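Local atomic coordinates of 2-hydroxychromene-2-carboxylate isomerase (PDB entry 2IMF), a protein that catalyses the reversible glutathione-dependent isomerisation of 2-hydroxychromene-2-carboxylate to trans-o-hydroxybenzylidenepyruvate in bacterial naphthalene degradation. Residues R20-A25 / Y105-F110; I161-F166 / T170-D175; E176-W179 / F185-E188. All coordinates share one frame; numbering follows the deposited sequence.

Contact 1 (R20-A25 / Y105-F110). With PO4 (phosphate ion), chain D.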
loop_
_atom_site.group_PDB
_atom_site.type_symbol
_atom_site.label_atom_id
_atom_site.label_comp_id
_atom_site.label_asym_id
_atom_site.label_seq_id
_atom_site.Cartn_x
_atom_site.Cartn_y
_atom_site.Cartn_z
ATOM N N ARG A 20 9.587 -1.031 13.462
ATOM C CA ARG A 20 10.714 -0.518 12.687
ATOM C C ARG A 20 11.072 0.828 13.238
ATOM O O ARG A 20 12.275 1.119 13.410
ATOM C CB ARG A 20 10.290 -0.429 11.233
ATOM C CG ARG A 20 11.240 0.328 10.299
ATOM C CD ARG A 20 11.000 -0.254 8.973
ATOM N NE ARG A 20 11.818 0.316 7.878
ATOM C CZ ARG A 20 11.770 -0.144 6.630
ATOM N NH1 ARG A 20 10.928 -1.136 6.257
ATOM N NH2 ARG A 20 12.488 0.481 5.708
ATOM N N LEU A 21 10.119 1.697 13.580
ATOM C CA LEU A 21 10.426 2.982 14.193
ATOM C C LEU A 21 11.137 2.834 15.517
ATOM O O LEU A 21 12.037 3.636 15.805
ATOM C CB LEU A 21 9.189 3.847 14.370
ATOM C CG LEU A 21 8.615 4.290 13.026
ATOM C CD1 LEU A 21 7.125 4.711 13.268
ATOM C CD2 LEU A 21 9.445 5.520 12.515
ATOM N N SER A 22 10.749 1.870 16.324
ATOM C CA SER A 22 11.414 1.680 17.638
ATOM C C SER A 22 12.845 1.315 17.439
ATOM O O SER A 22 13.668 1.820 18.225
ATOM C CB SER A 22 10.696 0.634 18.429
ATOM O OG SER A 22 9.558 1.269 18.925
ATOM N N LYS A 23 13.143 0.485 16.433
ATOM C CA LYS A 23 14.556 0.147 16.143
ATOM C C LYS A 23 15.327 1.350 15.701
ATOM O O LYS A 23 16.517 1.466 16.031
ATOM C CB LYS A 23 14.699 -0.981 15.139
ATOM C CG LYS A 23 14.261 -2.307 15.717
ATOM C CD LYS A 23 14.941 -3.462 15.053
ATOM C CE LYS A 23 14.625 -4.736 15.808
ATOM N NZ LYS A 23 14.456 -4.506 17.298
ATOM N N LEU A 24 14.706 2.272 14.970
ATOM C CA LEU A 24 15.412 3.479 14.554
ATOM C C LEU A 24 15.697 4.331 15.737
ATOM O O LEU A 24 16.773 4.966 15.850
ATOM C CB LEU A 24 14.566 4.271 13.545
ATOM C CG LEU A 24 14.396 3.642 12.161
ATOM C CD1 LEU A 24 13.306 4.328 11.329
ATOM C CD2 LEU A 24 15.705 3.523 11.362
ATOM N N ALA A 25 14.752 4.375 16.662
ATOM C CA ALA A 25 14.956 5.111 17.889
ATOM C C ALA A 25 16.156 4.526 18.646
ATOM O O ALA A 25 17.111 5.239 18.979
ATOM C CB ALA A 25 13.705 5.073 18.736
ATOM N N TYR A 105 5.009 1.900 26.675
ATOM C CA TYR A 105 3.561 1.540 26.609
ATOM C C TYR A 105 3.214 1.067 25.193
ATOM O O TYR A 105 2.636 -0.004 25.002
ATOM C CB TYR A 105 2.679 2.685 26.990
ATOM C CG TYR A 105 1.189 2.406 26.952
ATOM C CD1 TYR A 105 0.567 1.753 27.990
ATOM C CD2 TYR A 105 0.500 2.686 25.815
ATOM C CE1 TYR A 105 -0.807 1.527 27.947
ATOM C CE2 TYR A 105 -0.840 2.474 25.729
ATOM C CZ TYR A 105 -1.503 1.853 26.820
ATOM O OH TYR A 105 -2.850 1.647 26.786
ATOM N N VAL A 106 3.567 1.841 24.180
ATOM C CA VAL A 106 3.191 1.492 22.817
ATOM C C VAL A 106 3.814 0.141 22.481
ATOM O O VAL A 106 3.137 -0.712 21.863
ATOM C CB VAL A 106 3.606 2.629 21.884
ATOM C CG1 VAL A 106 3.422 2.189 20.438
ATOM C CG2 VAL A 106 2.781 3.868 22.195
ATOM N N ASN A 107 5.097 -0.105 22.826
ATOM C CA ASN A 107 5.699 -1.370 22.532
ATOM C C ASN A 107 5.041 -2.546 23.237
ATOM O O ASN A 107 4.782 -3.575 22.638
ATOM C CB ASN A 107 7.222 -1.301 22.899
ATOM C CG ASN A 107 8.034 -0.391 21.974
ATOM O OD1 ASN A 107 7.621 -0.069 20.856
ATOM N ND2 ASN A 107 9.195 0.059 22.465
ATOM N N VAL A 108 4.784 -2.386 24.518
ATOM C CA VAL A 108 4.215 -3.511 25.255
ATOM C C VAL A 108 2.800 -3.835 24.741
ATOM O O VAL A 108 2.464 -5.014 24.554
ATOM C CB VAL A 108 4.130 -3.107 26.766
ATOM C CG1 VAL A 108 3.195 -4.004 27.541
ATOM C CG2 VAL A 108 5.565 -3.085 27.406
ATOM N N VAL A 109 1.994 -2.810 24.443
ATOM C CA VAL A 109 0.623 -3.066 24.006
ATOM C C VAL A 109 0.649 -3.673 22.597
ATOM O O VAL A 109 -0.054 -4.654 22.304
ATOM C CB VAL A 109 -0.257 -1.826 24.054
ATOM C CG1 VAL A 109 -1.644 -2.067 23.463
ATOM C CG2 VAL A 109 -0.400 -1.337 25.489
ATOM N N PHE A 110 1.481 -3.121 21.685
ATOM C CA PHE A 110 1.504 -3.703 20.352
ATOM C C PHE A 110 1.997 -5.109 20.416
ATOM O O PHE A 110 1.504 -5.977 19.675
ATOM C CB PHE A 110 2.359 -2.821 19.398
ATOM C CG PHE A 110 1.539 -1.890 18.551
ATOM C CD1 PHE A 110 0.570 -2.411 17.760
ATOM C CD2 PHE A 110 1.808 -0.559 18.450
ATOM C CE1 PHE A 110 -0.152 -1.604 16.892
ATOM C CE2 PHE A 110 1.086 0.269 17.628
ATOM C CZ PHE A 110 0.063 -0.244 16.891
HETATM P P PO4 D . 11.732 -1.742 2.676
HETATM O O1 PO4 D . 12.154 -2.728 1.571
HETATM O O2 PO4 D . 12.921 -0.842 3.012
HETATM O O3 PO4 D . 10.420 -1.066 2.349
HETATM O O4 PO4 D . 11.490 -2.698 3.791
#

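Contact 2 (I161-F166 / T170-D175)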
loop_
_atom_site.group_PDB
_atom_site.type_symbol
_atom_site.label_atom_id
_atom_site.label_comp_id
_atom_site.label_asym_id
_atom_site.label_seq_id
_atom_site.Cartn_x
_atom_site.Cartn_y
_atom_site.Cartn_z
ATOM N N ILE A 161 -6.893 14.560 12.107
ATOM C CA ILE A 161 -7.766 14.846 10.971
ATOM C C ILE A 161 -7.407 16.232 10.391
ATOM O O ILE A 161 -7.355 16.420 9.180
ATOM C CB ILE A 161 -9.188 14.797 11.466
ATOM C CG1 ILE A 161 -9.570 13.335 11.825
ATOM C CG2 ILE A 161 -10.210 15.415 10.440
ATOM C CD1 ILE A 161 -10.967 13.160 12.437
ATOM N N GLU A 162 -7.232 17.236 11.267
ATOM C CA GLU A 162 -6.822 18.594 10.773
ATOM C C GLU A 162 -5.532 18.576 10.011
ATOM O O GLU A 162 -5.335 19.376 9.076
ATOM C CB GLU A 162 -6.748 19.575 11.944
ATOM C CG GLU A 162 -8.088 19.899 12.561
ATOM C CD GLU A 162 -7.919 20.796 13.794
ATOM O OE1 GLU A 162 -6.913 20.655 14.559
ATOM O OE2 GLU A 162 -8.790 21.662 13.983
ATOM N N ARG A 163 -4.671 17.633 10.344
ATOM C CA ARG A 163 -3.379 17.453 9.685
ATOM C C ARG A 163 -3.412 16.625 8.397
ATOM O O ARG A 163 -2.388 16.361 7.812
ATOM C CB ARG A 163 -2.367 16.888 10.664
ATOM C CG ARG A 163 -0.916 17.420 10.452
ATOM C CD ARG A 163 -0.010 16.969 11.509
ATOM N NE ARG A 163 1.343 17.270 11.114
ATOM C CZ ARG A 163 2.419 16.900 11.726
ATOM N NH1 ARG A 163 2.338 16.124 12.797
ATOM N NH2 ARG A 163 3.572 17.343 11.273
ATOM N N LYS A 164 -4.623 16.202 8.039
ATOM C CA LYS A 164 -4.875 15.474 6.785
ATOM C C LYS A 164 -4.502 14.007 6.903
ATOM O O LYS A 164 -4.306 13.327 5.897
ATOM C CB LYS A 164 -4.215 16.159 5.588
ATOM C CG LYS A 164 -4.781 17.595 5.410
ATOM C CD LYS A 164 -4.667 18.178 4.006
ATOM C CE LYS A 164 -4.564 19.727 4.097
ATOM N NZ LYS A 164 -5.812 20.366 4.693
ATOM N N VAL A 165 -4.408 13.513 8.130
ATOM C CA VAL A 165 -4.197 12.060 8.352
ATOM C C VAL A 165 -5.520 11.364 8.042
ATOM O O VAL A 165 -6.589 11.720 8.560
ATOM C CB VAL A 165 -3.845 11.813 9.793
ATOM C CG1 VAL A 165 -3.836 10.306 10.046
ATOM C CG2 VAL A 165 -2.510 12.454 10.105
ATOM N N PHE A 166 -5.454 10.335 7.162
ATOM C CA PHE A 166 -6.661 9.555 6.771
ATOM C C PHE A 166 -6.563 8.065 7.181
ATOM O O PHE A 166 -7.544 7.332 7.042
ATOM C CB PHE A 166 -6.885 9.661 5.245
ATOM C CG PHE A 166 -5.710 9.119 4.456
ATOM C CD1 PHE A 166 -5.581 7.719 4.242
ATOM C CD2 PHE A 166 -4.696 9.993 3.973
ATOM C CE1 PHE A 166 -4.458 7.211 3.632
ATOM C CE2 PHE A 166 -3.588 9.453 3.351
ATOM C CZ PHE A 166 -3.483 8.056 3.139
ATOM N N THR A 170 0.724 6.523 10.119
ATOM C CA THR A 170 1.046 7.753 9.369
ATOM C C THR A 170 2.239 8.379 10.098
ATOM O O THR A 170 2.268 8.418 11.331
ATOM C CB THR A 170 -0.161 8.675 9.188
ATOM O OG1 THR A 170 -1.089 7.982 8.351
ATOM C CG2 THR A 170 0.270 9.919 8.432
ATOM N N MET A 171 3.196 8.858 9.308
ATOM C CA MET A 171 4.459 9.422 9.852
ATOM C C MET A 171 4.652 10.781 9.223
ATOM O O MET A 171 4.464 10.907 7.991
ATOM C CB MET A 171 5.714 8.566 9.605
ATOM C CG MET A 171 5.720 7.297 10.408
ATOM S SD MET A 171 4.602 5.945 9.970
ATOM C CE MET A 171 4.883 5.711 8.207
ATOM N N PHE A 172 5.124 11.789 9.988
ATOM C CA PHE A 172 5.491 13.104 9.390
ATOM C C PHE A 172 6.918 13.355 9.790
ATOM O O PHE A 172 7.301 13.156 10.954
ATOM C CB PHE A 172 4.664 14.268 9.936
ATOM C CG PHE A 172 3.220 14.338 9.495
ATOM C CD1 PHE A 172 2.276 13.509 10.083
ATOM C CD2 PHE A 172 2.834 15.236 8.527
ATOM C CE1 PHE A 172 0.940 13.607 9.711
ATOM C CE2 PHE A 172 1.511 15.346 8.153
ATOM C CZ PHE A 172 0.580 14.554 8.744
ATOM N N LEU A 173 7.610 13.977 8.847
ATOM C CA LEU A 173 8.915 14.642 9.081
ATOM C C LEU A 173 8.776 15.987 8.405
ATOM O O LEU A 173 8.614 16.091 7.172
ATOM C CB LEU A 173 10.029 13.842 8.505
ATOM C CG LEU A 173 11.382 14.521 8.685
ATOM C CD1 LEU A 173 11.710 14.650 10.167
ATOM C CD2 LEU A 173 12.334 13.570 8.045
ATOM N N GLY A 174 8.803 17.076 9.181
ATOM C CA GLY A 174 8.698 18.363 8.546
ATOM C C GLY A 174 7.328 18.452 7.931
ATOM O O GLY A 174 6.320 18.160 8.599
ATOM N N ASP A 175 7.244 18.855 6.661
ATOM C CA ASP A 175 5.962 18.948 5.956
ATOM C C ASP A 175 5.588 17.656 5.162
ATOM O O ASP A 175 4.631 17.703 4.392
ATOM C CB ASP A 175 5.982 20.164 5.020
ATOM C CG ASP A 175 6.031 21.479 5.816
ATOM O OD1 ASP A 175 5.067 21.729 6.591
ATOM O OD2 ASP A 175 6.985 22.227 5.583
HETATM O O HOH W 1 6.168 17.403 11.312
HETATM O O HOH W 2 3.619 18.938 9.024
HETATM O O HOH W 3 -2.850 9.070 6.562
#

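Contact 3 (E176-W179 / F185-E188). With GSH (glutathione), chain E.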
loop_
_atom_site.group_PDB
_atom_site.type_symbol
_atom_site.label_atom_id
_atom_site.label_comp_id
_atom_site.label_asym_id
_atom_site.label_seq_id
_atom_site.Cartn_x
_atom_site.Cartn_y
_atom_site.Cartn_z
ATOM N N GLU A 176 6.427 16.645 5.278
ATOM C CA GLU A 176 6.195 15.403 4.454
ATOM C C GLU A 176 5.524 14.422 5.360
ATOM O O GLU A 176 5.892 14.178 6.529
ATOM C CB GLU A 176 7.489 14.782 3.998
ATOM C CG GLU A 176 8.055 15.594 2.812
ATOM C CD GLU A 176 9.329 15.014 2.298
ATOM O OE1 GLU A 176 10.326 14.910 2.996
ATOM O OE2 GLU A 176 9.325 14.628 1.102
ATOM N N MET A 177 4.538 13.824 4.736
ATOM C CA MET A 177 3.620 12.785 5.344
ATOM C C MET A 177 3.756 11.528 4.528
ATOM O O MET A 177 3.702 11.579 3.271
ATOM C CB MET A 177 2.150 13.200 5.293
ATOM C CG MET A 177 1.255 12.303 6.226
ATOM S SD MET A 177 -0.448 12.644 6.253
ATOM C CE MET A 177 -0.892 11.715 4.811
ATOM N N TRP A 178 3.989 10.387 5.197
ATOM C CA TRP A 178 3.925 9.045 4.567
ATOM C C TRP A 178 2.920 8.210 5.304
ATOM O O TRP A 178 2.889 8.204 6.526
ATOM C CB TRP A 178 5.294 8.382 4.579
ATOM C CG TRP A 178 6.442 9.115 3.865
ATOM C CD1 TRP A 178 6.718 9.080 2.566
ATOM C CD2 TRP A 178 7.296 10.106 4.461
ATOM N NE1 TRP A 178 7.807 9.941 2.276
ATOM C CE2 TRP A 178 8.154 10.561 3.444
ATOM C CE3 TRP A 178 7.428 10.606 5.750
ATOM C CZ2 TRP A 178 9.145 11.526 3.660
ATOM C CZ3 TRP A 178 8.458 11.573 5.972
ATOM C CH2 TRP A 178 9.301 11.985 4.938
ATOM N N TRP A 179 2.213 7.412 4.517
ATOM C CA TRP A 179 1.256 6.483 5.095
ATOM C C TRP A 179 1.670 5.079 4.745
ATOM O O TRP A 179 1.887 4.775 3.563
ATOM C CB TRP A 179 -0.111 6.734 4.527
ATOM C CG TRP A 179 -1.135 5.666 4.836
ATOM C CD1 TRP A 179 -1.611 5.283 6.039
ATOM C CD2 TRP A 179 -1.859 4.918 3.846
ATOM N NE1 TRP A 179 -2.591 4.306 5.867
ATOM C CE2 TRP A 179 -2.785 4.103 4.529
ATOM C CE3 TRP A 179 -1.890 4.943 2.452
ATOM C CZ2 TRP A 179 -3.694 3.265 3.856
ATOM C CZ3 TRP A 179 -2.787 4.081 1.765
ATOM C CH2 TRP A 179 -3.670 3.267 2.478
ATOM N N PHE A 185 10.669 3.355 4.239
ATOM C CA PHE A 185 11.978 3.489 3.549
ATOM C C PHE A 185 12.111 4.909 3.049
ATOM O O PHE A 185 13.253 5.474 3.002
ATOM C CB PHE A 185 12.171 2.482 2.424
ATOM C CG PHE A 185 11.422 2.810 1.156
ATOM C CD1 PHE A 185 10.107 2.377 0.950
ATOM C CD2 PHE A 185 12.064 3.490 0.140
ATOM C CE1 PHE A 185 9.447 2.693 -0.263
ATOM C CE2 PHE A 185 11.447 3.805 -1.038
ATOM C CZ PHE A 185 10.108 3.408 -1.268
ATOM N N MET A 186 10.986 5.567 2.735
ATOM C CA MET A 186 11.127 6.942 2.255
ATOM C C MET A 186 11.378 7.886 3.392
ATOM O O MET A 186 12.136 8.901 3.239
ATOM C CB MET A 186 9.846 7.382 1.543
ATOM C CG MET A 186 9.583 6.630 0.247
ATOM S SD MET A 186 8.012 7.240 -0.445
ATOM C CE MET A 186 7.878 6.351 -1.973
ATOM N N LEU A 187 10.774 7.650 4.551
ATOM C CA LEU A 187 11.060 8.456 5.718
ATOM C C LEU A 187 12.544 8.266 6.067
ATOM O O LEU A 187 13.218 9.266 6.396
ATOM C CB LEU A 187 10.224 7.919 6.877
ATOM C CG LEU A 187 10.559 8.540 8.260
ATOM C CD1 LEU A 187 10.382 10.053 8.415
ATOM C CD2 LEU A 187 9.807 7.910 9.335
ATOM N N GLU A 188 13.078 7.067 5.951
ATOM C CA GLU A 188 14.434 6.808 6.350
ATOM C C GLU A 188 15.309 7.576 5.366
ATOM O O GLU A 188 16.305 8.217 5.775
ATOM C CB GLU A 188 14.696 5.339 6.368
ATOM C CG GLU A 188 14.067 4.705 7.641
ATOM C CD GLU A 188 13.828 3.220 7.486
ATOM O OE1 GLU A 188 14.262 2.578 6.493
ATOM O OE2 GLU A 188 13.185 2.635 8.405
HETATM N N1 GSH E . 0.308 -0.556 2.352
HETATM C CA1 GSH E . 0.152 -0.312 3.751
HETATM C C1 GSH E . 1.312 -0.655 4.614
HETATM O O11 GSH E . 1.362 -0.228 5.770
HETATM O O12 GSH E . 1.996 -1.548 4.066
HETATM C CB1 GSH E . -1.295 -0.373 4.225
HETATM C CG1 GSH E . -1.660 0.399 5.492
HETATM C CD1 GSH E . -3.118 0.223 5.813
HETATM O OE1 GSH E . -3.876 -0.521 5.015
HETATM N N2 GSH E . -3.626 0.776 6.890
HETATM C CA2 GSH E . -5.050 0.810 7.196
HETATM C C2 GSH E . -5.690 2.096 6.900
HETATM O O2 GSH E . -5.062 3.228 7.284
HETATM C CB2 GSH E . -5.217 0.502 8.718
HETATM S SG2 GSH E . -4.835 -1.244 9.128
HETATM N N3 GSH E . -6.816 2.149 6.249
HETATM C CA3 GSH E . -7.309 3.444 5.780
HETATM C C3 GSH E . -7.371 3.414 4.270
HETATM O O31 GSH E . -7.739 4.452 3.689
HETATM O O32 GSH E . -7.111 2.335 3.640
#

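Contact 1 (R20-A25 / Y105-F110)
Ser22 and Asn107 are the one residue pair in contact between 20-25 on helix 12-28 and 105-110 on helix 99-115: Ser22 OG lies 3.0 Å from Asn107 OD1. The proton of this hydroxyl is not settled, because Asn18 O, one turn back on the same helix, is also within reach, and the serine was modelled in two conformers, of which only one is considered here. Asn107 OD1 has a firmer partner in Asn18 ND2, so the amide oxygen faces two side chains of helix 12-28. With Asn107 CG anti to the backbone carbonyl carbon (chi1 -69°), the amide crosses the gap between backbones whose CA atoms, Ser22 and Asn107, approach no closer than 8.1 Å.

No apolar contact forms between the two segments, which bury just 63 Å² together. Helix 12-28 is the first helix of the thioredoxin domain, following strand 2-7, whereas helix 99-115 belongs to the helical insertion that marks kappa-class and DsbA-like folds; the pair thus bridges the two parts. Phe110 packs on residues of helix 12-28 outside the segment, Ser14, Tyr15 and Asn18.

Ionic contacts gather at Arg20, on a different side of helix 12-28. Its chain is extended from CG to NE, and the guanidinium grips a phosphate lying at its edge and in its plane: NH1 donates to phosphate O4 at 3.0 Å (154°) and NH2 to phosphate O2 at 3.0 Å (163°). The ion probably came from the crystallisation liquor. Arg20 NE pairs with Glu188 OE2 and NH1 also reaches Tyr74 OH, fixing the group's rotation.

Contact 2 (I161-F166 / T170-D175)
Arg163 spreads its guanidinium over one face of the Phe172 ring, with centres 3.6 Å apart and planes only 11° from parallel. The cation-pi geometry agrees, since CZ stands 17° off the ring normal. The aliphatic part of the arginine shares this face: Arg163 CD lies 4.0 Å from the Phe172 ring centroid as a CH-pi contact, because the chain runs extended from CG to NE across the ring.

The polar bonds of the guanidinium are made around its edge. Arg163 NH2 is too far from Gly174 O for a direct bond, and two waters in the guanidinium plane bridge them; water 1 accepts from Arg163 NH2 at 2.6 Å, and both waters donate to Gly174 O. NH1 turns to strand 2-7, forming a salt bridge with Asp4 and a hydrogen bond with Tyr6 OH, so the flat group is held from several directions.

These residues connect the end of helix 147-162 to strand 170-173 of the thioredoxin sheet. Lys164, with positive phi (80°), closes the helix in a Schellman motif, and the chain then passes through Phe166 and Val168, both of the glutathione pocket, probably in the place of the cis-proline loop of thioredoxin folds.

Apolar contact comes from Val165. CG2 meets the edge of the Phe172 ring, 3.7 Å from Phe172 CE1, and also touches the Thr170 methyl, CG2, while CG1 lies beside the Thr170 hydroxyl, 4.0 Å from Thr170 OG1. That hydroxyl bonds to Gly167 O and also accepts from water 3 at 2.7 Å from Thr170 OG1. The same water accepts from Phe166 N at 3.0 Å and sits above the centre of the Phe166 ring.

Contact 3 (E176-W179 / F185-E188)
Trp179 NE1 donates to glutathione O2, the cysteinyl carbonyl oxygen, over 3.0 Å with an N-H...O angle of 143°; its bond to Val168 O is weak. The oxygen lies near the plane of the indole at its edge, while glutathione CB1 lies on one face, toward the rim. Trp179 thus binds the cofactor, and the neighbouring Trp178 faces helix 184-198 instead.

Strand 176-179 is the outermost strand of the thioredoxin sheet on this side and leads into helix 184-198, so the contact belongs to the closing beta-beta-alpha unit of that fold. The second subunit approaches the same strand: Arg69 of that subunit bonds to Met177 O and Tyr62 of that subunit to Trp179 N.

Against the helix, the Trp178 indole lies flat on backbone as much as on side chains. Leu187 CA stands 3.9 Å from the centroid of the six-membered ring and 6° off its normal, a nearly perpendicular CH-pi contact. Leu187 CD1 reaches the benzo rim, 3.5 Å from Trp178 CZ3. At the pyrrole end Met186 CB comes within 3.4 Å of Trp178 NE1. With CG anti to the backbone carbonyl carbon and the chain extended beyond it, Met186 carries SD along to Trp178 CD1 and NE1, an oblique Met-aromatic contact 4.6 Å from the five-membered ring centroid and 70° off its normal. Glu176 C covers part of the opposite face.

How the contacts relate
Contacts 2 and 3 are buried and share one sheet: strands 170-173 and 176-179 are neighbours, joined by a probable hydrogen bond from Met171 N to Trp178 O, 2.9 Å; the centres of the two contacts are about 10 Å apart. Contact 1 is a surface contact, about 17 to 19 Å from the centres of the other two, yet its helix 12-28 packs against both: Leu21 CD1 lies 4.1 Å from Met171 CG, and Leu21 CD2 4.0 Å from Leu187 CD2. Chemistry follows place. Contact 1 relies on polar groups between helices, contact 2 on a cation laid over an aromatic ring with bridging waters, and contact 3 on apolar indole packing, its polar bond going to glutathione.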